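Long-range contact in Iron(III) ABC transporter, periplasmic iron-compound-binding protein (Vibrio cholerae, PDB 3TEF), which probably binds iron-loaded catecholate siderophores in the periplasm and delivers them to an ABC transporter for iron uptake: residues A[81-86]-A[97-102]. Sequence-based numbering, arbitrary orientation.
Sequences DLIVIG and SKIAPT
Ile83 crosses Thr102 at a slant, its CB and its terminal CD1 each 3.6 Å from Thr102 OG1, so that the hydroxyl sits over the isoleucine's longer branch. With CG1 anti to the carbonyl carbon (chi1 -59°) and the chain extended beyond it, that branch points at the Ile99-Ala100 end of the other segment, and CD1 ends 4.1 Å from Ala100 CB and near CB of Ile99. The shorter branch, CG2, faces the threonine methyl CG2, which also approaches CG2 of Ile85 further along the strand. Although it rests on aliphatic carbon, Thr102 OG1 has its polar need met within its own segment: it donates to Ala100 O, tilted 31° from the carbonyl plane, with Leu96 O of helix 93-99 as a weaker second acceptor of the same proton. Strand 82-85, helix 93-99 and strand 102-104 form a beta-alpha-beta crossover, and this is where the returning chain enters the parallel sheet at its edge, as strand 102-104 docks beside 82-85. Ile83 N donates to Pro101 O over 2.9 Å; Ile83 also has a backbone bond with Ile103, which continues the parallel pairing. Between these bonds, Thr102 CA comes to 3.1 Å from Ile83 O in a CH-O contact. On the other face of the sheet, Leu82 reaches Pro101 O with CD1 at 3.4 Å, while its side chain also packs against Leu15 and helix 113-128. Beside it, Asp81 O sits over the proline ring, nearest CD at 3.6 Å, and the ring touches Thr13 and Leu15 of strand 11-16.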
ATOM      1  N   ASP A  81      13.997 -17.891  -9.561  1.00 24.80           N
ATOM      2  CA  ASP A  81      13.491 -17.849 -10.922  1.00 27.05           C
ATOM      3  C   ASP A  81      12.795 -16.509 -11.146  1.00 27.02           C
ATOM      4  O   ASP A  81      12.646 -16.063 -12.276  1.00 24.93           O
ATOM      5  CB  ASP A  81      12.527 -19.004 -11.181  1.00 28.73           C
ATOM      6  CG  ASP A  81      13.181 -20.357 -10.987  1.00 35.42           C
ATOM      7  OD1 ASP A  81      14.109 -20.678 -11.755  1.00 35.83           O
ATOM      8  OD2 ASP A  81      12.774 -21.098 -10.065  1.00 35.27           O
ATOM      9  N   LEU A  82      12.376 -15.874 -10.054  1.00 23.18           N
ATOM     10  CA  LEU A  82      11.694 -14.580 -10.119  1.00 21.01           C
ATOM     11  C   LEU A  82      11.931 -13.817  -8.821  1.00 21.90           C
ATOM     12  O   LEU A  82      11.846 -14.388  -7.741  1.00 24.51           O
ATOM     13  CB  LEU A  82      10.194 -14.768 -10.337  1.00 24.56           C
ATOM     14  CG  LEU A  82       9.323 -13.507 -10.202  1.00 20.75           C
ATOM     15  CD1 LEU A  82       9.688 -12.476 -11.287  1.00 23.50           C
ATOM     16  CD2 LEU A  82       7.809 -13.859 -10.213  1.00 22.84           C
ATOM     17  N   ILE A  83      12.246 -12.531  -8.937  1.00 19.36           N
ATOM     18  CA  ILE A  83      12.294 -11.635  -7.793  1.00 18.78           C
ATOM     19  C   ILE A  83      11.156 -10.612  -7.942  1.00 20.87           C
ATOM     20  O   ILE A  83      11.040  -9.940  -8.960  1.00 21.40           O
ATOM     21  CB  ILE A  83      13.615 -10.881  -7.732  1.00 20.74           C
ATOM     22  CG1 ILE A  83      14.779 -11.867  -7.649  1.00 19.36           C
ATOM     23  CG2 ILE A  83      13.634  -9.908  -6.562  1.00 20.76           C
ATOM     24  CD1 ILE A  83      16.123 -11.257  -8.027  1.00 21.86           C
ATOM     25  N   VAL A  84      10.294 -10.521  -6.937  1.00 18.72           N
ATOM     26  CA  VAL A  84       9.250  -9.491  -6.930  1.00 18.13           C
ATOM     27  C   VAL A  84       9.541  -8.464  -5.844  1.00 20.18           C
ATOM     28  O   VAL A  84       9.712  -8.828  -4.678  1.00 21.41           O
ATOM     29  CB  VAL A  84       7.868 -10.086  -6.658  1.00 20.28           C
ATOM     30  CG1 VAL A  84       6.817  -8.979  -6.667  1.00 19.39           C
ATOM     31  CG2 VAL A  84       7.550 -11.166  -7.677  1.00 23.04           C
ATOM     32  N   ILE A  85       9.603  -7.188  -6.211  1.00 19.16           N
ATOM     33  CA  ILE A  85       9.901  -6.150  -5.226  1.00 18.22           C
ATOM     34  C   ILE A  85       8.815  -5.076  -5.173  1.00 19.35           C
ATOM     35  O   ILE A  85       8.126  -4.828  -6.155  1.00 19.75           O
ATOM     36  CB  ILE A  85      11.296  -5.500  -5.451  1.00 18.50           C
ATOM     37  CG1 ILE A  85      11.288  -4.602  -6.695  1.00 18.83           C
ATOM     38  CG2 ILE A  85      12.371  -6.570  -5.592  1.00 19.66           C
ATOM     39  CD1 ILE A  85      12.613  -3.980  -6.981  1.00 19.95           C
ATOM     40  N   GLY A  86       8.676  -4.439  -4.017  1.00 18.54           N
ATOM     41  CA  GLY A  86       7.793  -3.293  -3.876  1.00 19.34           C
ATOM     42  C   GLY A  86       8.510  -2.007  -4.259  1.00 20.90           C
ATOM     43  O   GLY A  86       9.683  -2.023  -4.624  1.00 18.73           O
ATOM     44  N   SER A  97      17.945  -7.136 -11.329  1.00 22.79           N
ATOM     45  CA  SER A  97      17.572  -7.657 -12.641  1.00 24.12           C
ATOM     46  C   SER A  97      18.698  -8.504 -13.250  1.00 24.35           C
ATOM     47  O   SER A  97      18.453  -9.340 -14.120  1.00 27.66           O
ATOM     48  CB  SER A  97      17.136  -6.531 -13.602  1.00 23.71           C
ATOM     49  OG  SER A  97      18.213  -5.645 -13.894  1.00 27.25           O
ATOM     50  N   LYS A  98      19.923  -8.304 -12.773  1.00 23.87           N
ATOM     51  CA  LYS A  98      21.044  -9.109 -13.240  1.00 27.00           C
ATOM     52  C   LYS A  98      20.950 -10.534 -12.731  1.00 26.16           C
ATOM     53  O   LYS A  98      21.384 -11.475 -13.404  1.00 29.02           O
ATOM     54  CB  LYS A  98      22.375  -8.499 -12.798  1.00 26.32           C
ATOM     55  CG  LYS A  98      22.711  -7.212 -13.513  1.00 28.14           C
ATOM     56  CD  LYS A  98      24.121  -6.772 -13.156  1.00 26.83           C
ATOM     57  CE  LYS A  98      24.254  -6.515 -11.665  1.00 29.28           C
ATOM     58  NZ  LYS A  98      25.641  -6.079 -11.317  1.00 32.53           N
ATOM     59  N   ILE A  99      20.381 -10.689 -11.535  1.00 24.21           N
ATOM     60  CA  ILE A  99      20.379 -11.966 -10.836  1.00 25.89           C
ATOM     61  C   ILE A  99      19.291 -12.880 -11.364  1.00 27.18           C
ATOM     62  O   ILE A  99      19.511 -14.081 -11.547  1.00 28.37           O
ATOM     63  CB  ILE A  99      20.183 -11.767  -9.308  1.00 23.18           C
ATOM     64  CG1 ILE A  99      21.362 -10.989  -8.721  1.00 25.87           C
ATOM     65  CG2 ILE A  99      20.025 -13.114  -8.587  1.00 26.78           C
ATOM     66  CD1 ILE A  99      21.225 -10.718  -7.232  1.00 26.22           C
ATOM     67  N   ALA A 100      18.119 -12.301 -11.619  1.00 23.48           N
ATOM     68  CA  ALA A 100      16.995 -13.058 -12.145  1.00 21.62           C
ATOM     69  C   ALA A 100      15.937 -12.086 -12.611  1.00 21.67           C
ATOM     70  O   ALA A 100      15.947 -10.923 -12.222  1.00 24.19           O
ATOM     71  CB  ALA A 100      16.433 -13.985 -11.059  1.00 25.35           C
ATOM     72  N   PRO A 101      15.010 -12.556 -13.447  1.00 21.42           N
ATOM     73  CA  PRO A 101      13.899 -11.687 -13.836  1.00 20.68           C
ATOM     74  C   PRO A 101      13.274 -11.082 -12.591  1.00 22.67           C
ATOM     75  O   PRO A 101      12.957 -11.797 -11.623  1.00 23.49           O
ATOM     76  CB  PRO A 101      12.935 -12.649 -14.529  1.00 24.95           C
ATOM     77  CG  PRO A 101      13.845 -13.707 -15.090  1.00 26.95           C
ATOM     78  CD  PRO A 101      14.895 -13.898 -14.037  1.00 25.53           C
ATOM     79  N   THR A 102      13.102  -9.767 -12.627  1.00 22.47           N
ATOM     80  CA  THR A 102      12.599  -9.011 -11.487  1.00 22.37           C
ATOM     81  C   THR A 102      11.394  -8.181 -11.927  1.00 23.45           C
ATOM     82  O   THR A 102      11.376  -7.612 -13.023  1.00 21.37           O
ATOM     83  CB  THR A 102      13.710  -8.089 -10.921  1.00 22.56           C
ATOM     84  OG1 THR A 102      14.815  -8.895 -10.483  1.00 22.62           O
ATOM     85  CG2 THR A 102      13.195  -7.260  -9.760  1.00 21.36           C
TER